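Local coordinates for tRNA-splicing endonuclease (Sulfolobus tokodaii, PDB 2CV8), which probably cleaves precursor tRNAs at both splice sites to release the intron, leaving 2',3'-cyclic phosphate and 5'-hydroxyl ends, at residues G3-D8 with I64-E69; K7-I12 with E45-L50; F87-S92 with V130-E135. All coordinates share one frame; numbering follows the deposited sequence.

Contact 1. Residues G3-D8 with I64-E69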
# COMPACT_ATOMS: atom_id res chain seq x y z
N GLY B 3 -28.90 7.41 -23.16
CA GLY B 3 -29.14 6.94 -21.81
C GLY B 3 -29.74 8.02 -20.94
O GLY B 3 -29.48 9.21 -21.14
N GLU B 4 -30.54 7.60 -19.98
CA GLU B 4 -31.20 8.52 -19.06
C GLU B 4 -30.46 8.62 -17.74
O GLU B 4 -30.04 7.61 -17.18
CB GLU B 4 -32.65 8.07 -18.79
CG GLU B 4 -33.72 8.73 -19.66
CD GLU B 4 -34.19 10.06 -19.11
OE1 GLU B 4 -35.02 10.72 -19.77
OE2 GLU B 4 -33.75 10.45 -18.00
N LEU B 5 -30.30 9.84 -17.25
CA LEU B 5 -29.67 10.03 -15.96
C LEU B 5 -30.80 9.93 -14.96
O LEU B 5 -31.83 10.59 -15.09
CB LEU B 5 -29.04 11.42 -15.86
CG LEU B 5 -28.58 11.80 -14.45
CD1 LEU B 5 -27.58 10.78 -13.92
CD2 LEU B 5 -27.97 13.20 -14.47
N VAL B 6 -30.61 9.08 -13.96
CA VAL B 6 -31.61 8.89 -12.93
C VAL B 6 -30.85 8.81 -11.61
O VAL B 6 -30.41 7.73 -11.19
CB VAL B 6 -32.46 7.61 -13.20
CG1 VAL B 6 -31.57 6.46 -13.64
CG2 VAL B 6 -33.26 7.23 -11.97
N LYS B 7 -30.68 9.97 -10.97
CA LYS B 7 -29.97 10.08 -9.70
C LYS B 7 -28.46 10.08 -9.91
O LYS B 7 -27.90 11.01 -10.49
CB LYS B 7 -30.35 8.92 -8.77
CG LYS B 7 -31.83 8.83 -8.46
CD LYS B 7 -32.16 7.46 -7.94
CE LYS B 7 -33.51 7.45 -7.27
NZ LYS B 7 -33.54 8.35 -6.08
N ASP B 8 -27.82 9.01 -9.43
CA ASP B 8 -26.38 8.85 -9.54
C ASP B 8 -26.00 7.77 -10.56
O ASP B 8 -24.83 7.37 -10.67
CB ASP B 8 -25.80 8.49 -8.17
CG ASP B 8 -26.47 7.28 -7.56
OD1 ASP B 8 -26.02 6.83 -6.48
OD2 ASP B 8 -27.45 6.77 -8.15
N ILE B 64 -26.27 11.37 -23.28
CA ILE B 64 -27.04 11.25 -22.05
C ILE B 64 -28.06 12.36 -21.87
O ILE B 64 -27.81 13.52 -22.20
CB ILE B 64 -26.11 11.15 -20.84
CG1 ILE B 64 -25.55 9.72 -20.77
CG2 ILE B 64 -26.84 11.50 -19.55
CD1 ILE B 64 -24.27 9.60 -20.01
N VAL B 65 -29.23 11.98 -21.36
CA VAL B 65 -30.32 12.91 -21.15
C VAL B 65 -30.90 12.78 -19.76
O VAL B 65 -30.96 11.68 -19.21
CB VAL B 65 -31.45 12.66 -22.17
CG1 VAL B 65 -32.69 13.44 -21.79
CG2 VAL B 65 -30.98 13.05 -23.55
N SER B 66 -31.32 13.91 -19.21
CA SER B 66 -31.94 13.94 -17.88
C SER B 66 -33.26 14.66 -18.01
O SER B 66 -33.32 15.89 -17.85
CB SER B 66 -31.04 14.66 -16.88
OG SER B 66 -31.59 14.58 -15.58
N ASN B 67 -34.32 13.91 -18.29
CA ASN B 67 -35.65 14.47 -18.46
C ASN B 67 -35.60 15.70 -19.36
O ASN B 67 -35.73 16.83 -18.90
CB ASN B 67 -36.26 14.84 -17.10
CG ASN B 67 -37.02 13.70 -16.46
OD1 ASN B 67 -37.49 13.80 -15.33
ND2 ASN B 67 -37.16 12.59 -17.20
N GLY B 68 -35.40 15.46 -20.65
CA GLY B 68 -35.35 16.55 -21.59
C GLY B 68 -33.97 17.17 -21.75
O GLY B 68 -33.47 17.29 -22.87
N GLU B 69 -33.35 17.56 -20.64
CA GLU B 69 -32.03 18.18 -20.71
C GLU B 69 -30.97 17.22 -21.24
O GLU B 69 -30.91 16.05 -20.87
CB GLU B 69 -31.62 18.72 -19.34
CG GLU B 69 -30.24 19.39 -19.34
CD GLU B 69 -29.95 20.14 -18.06
OE1 GLU B 69 -30.11 19.56 -16.96
OE2 GLU B 69 -29.53 21.32 -18.15

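Contact 2. Residues K7-I12 with E45-L50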
# COMPACT_ATOMS: atom_id res chain seq x y z
N LYS B 7 -30.68 9.97 -10.97
CA LYS B 7 -29.97 10.08 -9.70
C LYS B 7 -28.46 10.08 -9.91
O LYS B 7 -27.90 11.01 -10.49
CB LYS B 7 -30.35 8.92 -8.77
CG LYS B 7 -31.83 8.83 -8.46
CD LYS B 7 -32.16 7.46 -7.94
CE LYS B 7 -33.51 7.45 -7.27
NZ LYS B 7 -33.54 8.35 -6.08
N ASP B 8 -27.82 9.01 -9.43
CA ASP B 8 -26.38 8.85 -9.54
C ASP B 8 -26.00 7.77 -10.56
O ASP B 8 -24.83 7.37 -10.67
CB ASP B 8 -25.80 8.49 -8.17
CG ASP B 8 -26.47 7.28 -7.56
OD1 ASP B 8 -26.02 6.83 -6.48
OD2 ASP B 8 -27.45 6.77 -8.15
N LYS B 9 -27.00 7.30 -11.30
CA LYS B 9 -26.78 6.27 -12.31
C LYS B 9 -27.42 6.60 -13.65
O LYS B 9 -28.22 7.53 -13.77
CB LYS B 9 -27.29 4.93 -11.78
CG LYS B 9 -26.34 4.34 -10.76
CD LYS B 9 -26.77 2.96 -10.30
CE LYS B 9 -25.65 2.30 -9.49
NZ LYS B 9 -25.17 3.19 -8.38
N ILE B 10 -27.05 5.84 -14.68
CA ILE B 10 -27.58 6.04 -16.02
C ILE B 10 -28.27 4.80 -16.55
O ILE B 10 -27.68 3.72 -16.65
CB ILE B 10 -26.45 6.48 -16.96
CG1 ILE B 10 -26.00 7.88 -16.57
CG2 ILE B 10 -26.92 6.45 -18.40
CD1 ILE B 10 -24.77 8.34 -17.27
N LEU B 11 -29.53 4.97 -16.91
CA LEU B 11 -30.37 3.90 -17.40
C LEU B 11 -30.35 3.75 -18.92
O LEU B 11 -30.45 4.74 -19.65
CB LEU B 11 -31.81 4.16 -16.93
CG LEU B 11 -32.91 3.12 -17.14
CD1 LEU B 11 -32.65 1.91 -16.26
CD2 LEU B 11 -34.25 3.75 -16.81
N ILE B 12 -30.20 2.52 -19.40
CA ILE B 12 -30.22 2.25 -20.84
C ILE B 12 -31.48 1.40 -21.03
O ILE B 12 -31.44 0.18 -20.81
CB ILE B 12 -28.99 1.44 -21.31
CG1 ILE B 12 -27.70 2.22 -21.07
CG2 ILE B 12 -29.14 1.10 -22.81
CD1 ILE B 12 -27.53 3.43 -21.96
N GLU B 45 -32.84 -3.79 -18.96
CA GLU B 45 -32.15 -2.52 -19.12
C GLU B 45 -30.74 -2.54 -18.56
O GLU B 45 -30.49 -3.05 -17.48
CB GLU B 45 -32.97 -1.40 -18.46
CG GLU B 45 -33.73 -1.80 -17.21
CD GLU B 45 -35.12 -2.30 -17.52
OE1 GLU B 45 -35.92 -2.47 -16.58
OE2 GLU B 45 -35.42 -2.52 -18.71
N LEU B 46 -29.82 -1.98 -19.33
CA LEU B 46 -28.43 -1.92 -18.94
C LEU B 46 -28.27 -0.75 -17.97
O LEU B 46 -28.75 0.34 -18.23
CB LEU B 46 -27.56 -1.71 -20.20
CG LEU B 46 -26.07 -2.04 -20.25
CD1 LEU B 46 -25.25 -0.88 -19.74
CD2 LEU B 46 -25.80 -3.32 -19.46
N ILE B 47 -27.61 -0.99 -16.85
CA ILE B 47 -27.39 0.08 -15.89
C ILE B 47 -25.92 0.49 -15.81
O ILE B 47 -25.05 -0.31 -15.47
CB ILE B 47 -27.92 -0.30 -14.51
CG1 ILE B 47 -29.45 -0.16 -14.53
CG2 ILE B 47 -27.32 0.61 -13.43
CD1 ILE B 47 -30.10 -0.18 -13.18
N LEU B 48 -25.65 1.75 -16.14
CA LEU B 48 -24.29 2.28 -16.12
C LEU B 48 -24.11 3.24 -14.96
O LEU B 48 -25.00 4.00 -14.63
CB LEU B 48 -23.98 3.03 -17.42
CG LEU B 48 -23.86 2.28 -18.75
CD1 LEU B 48 -23.60 3.29 -19.87
CD2 LEU B 48 -22.74 1.23 -18.67
N SER B 49 -22.92 3.20 -14.36
CA SER B 49 -22.60 4.09 -13.26
C SER B 49 -22.14 5.40 -13.88
O SER B 49 -21.77 5.44 -15.06
CB SER B 49 -21.48 3.50 -12.42
OG SER B 49 -20.29 3.35 -13.18
N LEU B 50 -22.18 6.49 -13.10
CA LEU B 50 -21.74 7.77 -13.63
C LEU B 50 -20.32 7.69 -14.19
O LEU B 50 -20.03 8.27 -15.24
CB LEU B 50 -21.82 8.85 -12.56
CG LEU B 50 -23.21 9.48 -12.46
CD1 LEU B 50 -23.31 10.37 -11.23
CD2 LEU B 50 -23.48 10.27 -13.74
O HOH W 1 -22.58 5.63 -10.14

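Contact 3. Residues F87-S92 with V130-E135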
# COMPACT_ATOMS: atom_id res chain seq x y z
N PHE B 87 -15.20 10.77 -6.70
CA PHE B 87 -15.43 10.72 -8.13
C PHE B 87 -14.20 11.10 -8.95
O PHE B 87 -13.86 10.42 -9.91
CB PHE B 87 -16.59 11.63 -8.54
CG PHE B 87 -16.91 11.57 -10.01
CD1 PHE B 87 -17.78 10.60 -10.51
CD2 PHE B 87 -16.28 12.43 -10.91
CE1 PHE B 87 -18.02 10.48 -11.88
CE2 PHE B 87 -16.51 12.33 -12.29
CZ PHE B 87 -17.39 11.35 -12.77
N ARG B 88 -13.53 12.19 -8.57
CA ARG B 88 -12.35 12.64 -9.30
C ARG B 88 -11.26 11.59 -9.38
O ARG B 88 -10.76 11.28 -10.48
CB ARG B 88 -11.77 13.92 -8.69
CG ARG B 88 -12.57 15.18 -8.96
CD ARG B 88 -11.69 16.41 -8.85
NE ARG B 88 -12.45 17.64 -9.02
CZ ARG B 88 -13.23 18.18 -8.08
NH1 ARG B 88 -13.34 17.59 -6.89
NH2 ARG B 88 -13.90 19.29 -8.33
N ILE B 89 -10.87 11.01 -8.25
CA ILE B 89 -9.81 10.03 -8.29
C ILE B 89 -10.28 8.74 -8.91
O ILE B 89 -9.50 8.05 -9.58
CB ILE B 89 -9.21 9.75 -6.90
CG1 ILE B 89 -10.25 9.16 -5.97
CG2 ILE B 89 -8.67 11.03 -6.32
CD1 ILE B 89 -9.66 8.69 -4.65
N LEU B 90 -11.56 8.41 -8.71
CA LEU B 90 -12.13 7.18 -9.27
C LEU B 90 -12.25 7.23 -10.79
O LEU B 90 -11.96 6.25 -11.48
CB LEU B 90 -13.50 6.88 -8.67
CG LEU B 90 -13.52 6.38 -7.22
CD1 LEU B 90 -14.94 6.27 -6.75
CD2 LEU B 90 -12.80 5.05 -7.11
N TYR B 91 -12.67 8.38 -11.32
CA TYR B 91 -12.79 8.51 -12.76
C TYR B 91 -11.40 8.56 -13.40
O TYR B 91 -11.18 8.06 -14.50
CB TYR B 91 -13.58 9.77 -13.15
CG TYR B 91 -13.66 9.95 -14.65
CD1 TYR B 91 -14.52 9.16 -15.42
CD2 TYR B 91 -12.81 10.83 -15.31
CE1 TYR B 91 -14.53 9.25 -16.82
CE2 TYR B 91 -12.80 10.92 -16.70
CZ TYR B 91 -13.67 10.13 -17.45
OH TYR B 91 -13.66 10.22 -18.82
N SER B 92 -10.45 9.17 -12.69
CA SER B 92 -9.09 9.27 -13.21
C SER B 92 -8.49 7.90 -13.44
O SER B 92 -7.88 7.66 -14.48
CB SER B 92 -8.21 10.08 -12.26
OG SER B 92 -8.61 11.45 -12.26
N VAL B 130 -7.88 -2.96 -8.02
CA VAL B 130 -7.28 -1.64 -7.87
C VAL B 130 -8.08 -0.77 -6.92
O VAL B 130 -9.31 -0.80 -6.91
CB VAL B 130 -7.17 -0.89 -9.24
CG1 VAL B 130 -6.43 0.43 -9.06
CG2 VAL B 130 -6.44 -1.74 -10.28
N ILE B 131 -7.36 0.01 -6.13
CA ILE B 131 -7.98 0.94 -5.20
C ILE B 131 -7.42 2.30 -5.54
O ILE B 131 -6.21 2.53 -5.41
CB ILE B 131 -7.65 0.58 -3.75
CG1 ILE B 131 -8.55 -0.58 -3.30
CG2 ILE B 131 -7.78 1.81 -2.87
CD1 ILE B 131 -8.20 -1.15 -1.97
N ALA B 132 -8.29 3.20 -5.99
CA ALA B 132 -7.87 4.55 -6.36
C ALA B 132 -7.61 5.41 -5.12
O ALA B 132 -8.34 5.34 -4.13
CB ALA B 132 -8.93 5.20 -7.24
N LEU B 133 -6.57 6.23 -5.20
CA LEU B 133 -6.20 7.09 -4.09
C LEU B 133 -5.72 8.46 -4.53
O LEU B 133 -5.19 8.64 -5.63
CB LEU B 133 -5.12 6.41 -3.25
CG LEU B 133 -5.44 6.24 -1.77
CD1 LEU B 133 -6.83 5.62 -1.59
CD2 LEU B 133 -4.37 5.40 -1.14
N ASP B 134 -5.93 9.42 -3.64
CA ASP B 134 -5.52 10.80 -3.86
C ASP B 134 -4.12 10.83 -3.24
O ASP B 134 -3.94 10.56 -2.06
CB ASP B 134 -6.53 11.71 -3.15
CG ASP B 134 -6.05 13.13 -2.98
OD1 ASP B 134 -5.14 13.58 -3.72
OD2 ASP B 134 -6.61 13.81 -2.09
N GLU B 135 -3.12 11.07 -4.09
CA GLU B 135 -1.73 11.07 -3.65
C GLU B 135 -1.49 11.73 -2.31
O GLU B 135 -0.65 11.28 -1.52
CB GLU B 135 -0.84 11.72 -4.71
CG GLU B 135 -1.13 13.20 -4.96
CD GLU B 135 -0.26 13.80 -6.06
OE1 GLU B 135 -0.47 14.98 -6.40
OE2 GLU B 135 0.64 13.09 -6.57

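Contact 1. Residues G3-D8 with I64-E69
The carboxylate of Glu4 and the side-chain amide of Asn67 meet at about a right angle, their planes 73° apart. With Glu4 OE1 still 3.8 Å from Asn67 ND2, the two groups lie near each other without a hydrogen bond, and Asn67 is poorly ordered. A bend at chi2 (-85°) folds the Glu4 chain back over the neighbouring strand, bringing OE2 to 3.5 Å from the backbone N of Asn67, a close approach and not a hydrogen bond, while OE1 lies 4.1 Å from CG1 of Val65. Beneath these polar groups the backbones join as parallel strands. Val65 grips the residues flanking Glu4: its N donates to Gly3 O (2.8 Å), almost in line with the carbonyl, and its O accepts from Leu5 N (2.8 Å), the donor tilted 23° from the carbonyl plane. Strands 2-6 and 63-66 are thus neighbours in the mixed sheet of the N-terminal domain, where 63-66 turns straight into 69-71. Asn67 and Gly68 form that two-residue hairpin turn, closed by Ser66 N to Glu69 O (2.7 Å); at the backbone angles of Gly68 a CB would press against the preceding carbonyl O. On the sheet face that bears Ile64, the contact is mostly apolar. Leu5 CB rests against CB of Ser66 at 3.9 Å and reaches CG2 of Ile64 at 4.3 Å, and CD2 of Leu5 extends past the Ser66 side chain. Helices 50-58 and 73-83 cover this face: Leu5 touches Leu50 and Ile79, and Ile64 touches Val57 and Leu76.

Contact 2. Residues K7-I12 with E45-L50
With CG anti to the backbone N (chi1 -173°), Leu11 lays its CD1 alongside Glu45, 4.0 Å from CG, the two side chains pointing the same way; the same methyl also meets CG1 of Ile47. Ile12 turns CG1 beside its own backbone N (chi1 -62°), where it flanks CB of Leu46; CB of Ile12 lies 3.6 Å from Leu46 CB. Strands 9-12 and 46-49 run antiparallel in the sheet of the N-terminal domain. Ile10 and Leu48 exchange two nearly straight N-H...O bonds, whereas at the Ile12-Leu46 pair the bond from Ile12 N (2.9 Å) is joined by a weak return from Leu46 N. Helix 15-25 covers Ile12 and Leu46. Ser49, paired with Lys9, is also the N-cap of helix 50-58, and a water joins the loop before strand 9-12 to the helix start, donating to Asp8 O (2.9 Å) and accepting from Leu50 N (3.1 Å). CG and CD1 of Leu50 lie against Asp8 O, and its CD2 is 4.2 Å from CD1 of Ile10. Cut back to an alanine, this position would lose CD1 and CD2, which would probably open a gap between Ile10 and helix 73-83, whose Leu76 and Ile79 also touch the leucine.

Contact 3. Residues F87-S92 with V130-E135
Ile89 and Leu90 of helix 87-99 pack on Ala132 in the middle strand of the five-stranded mixed sheet of the catalytic C-terminal domain, a helix-on-sheet layer in a domain of the PDDEXK clan. The van der Waals contacts centre on Ile89. Its CG1 sits between the backbone N and the carbonyl carbon (chi1 63°), which sends CD1 across the strand, to 3.9 Å from CA of Leu133 and 3.6 Å from the carbonyl O of Ala132. The other branch, CG2, meets CB of Asp134 at 3.9 Å, the two side chains crossing at about a right angle. The small Ala132 lets the helix come near: its CB lies 3.7 Å from the backbone O of Ile89 and 3.9 Å from CD2 of Leu90. Leu133 starts away from the helix, and its side chain touches Leu160 of strand 157-163.

No hydrogen bond spans the two segments; the polar groups of Ala132 go to other partners, its N to Asp113 and its O to Arg86. Asp134 O accepts a bond from Ser141 of the second subunit, so this strand end also meets the dimer partner. Within the helix, Ser92 OG donates to Arg88 O at 2.8 Å, from the face of that carbonyl plane opposite the backbone N of Ser92.

How the contacts relate
Contacts 1 and 2 belong to one sheet: strand 2-6 lies between 63-66 and 9-12, and Glu4 O probably accepts from Leu11 N. Both rest on backbone hydrogen bonding, parallel in contact 1 and antiparallel in contact 2. Contact 1 runs out to an exposed hairpin turn with a carboxylate that makes no hydrogen bond across it; contact 2 has more buried residues and a larger interface. Contact 3, about 20 Å from contact 2 between centres, lies in the catalytic domain and joins helix to sheet by van der Waals packing, with no hydrogen bond between the segments, and its strand end touches the second subunit. Leu50 CB, 4.2 Å from Phe87 CE1, links contacts 2 and 3 across the domains.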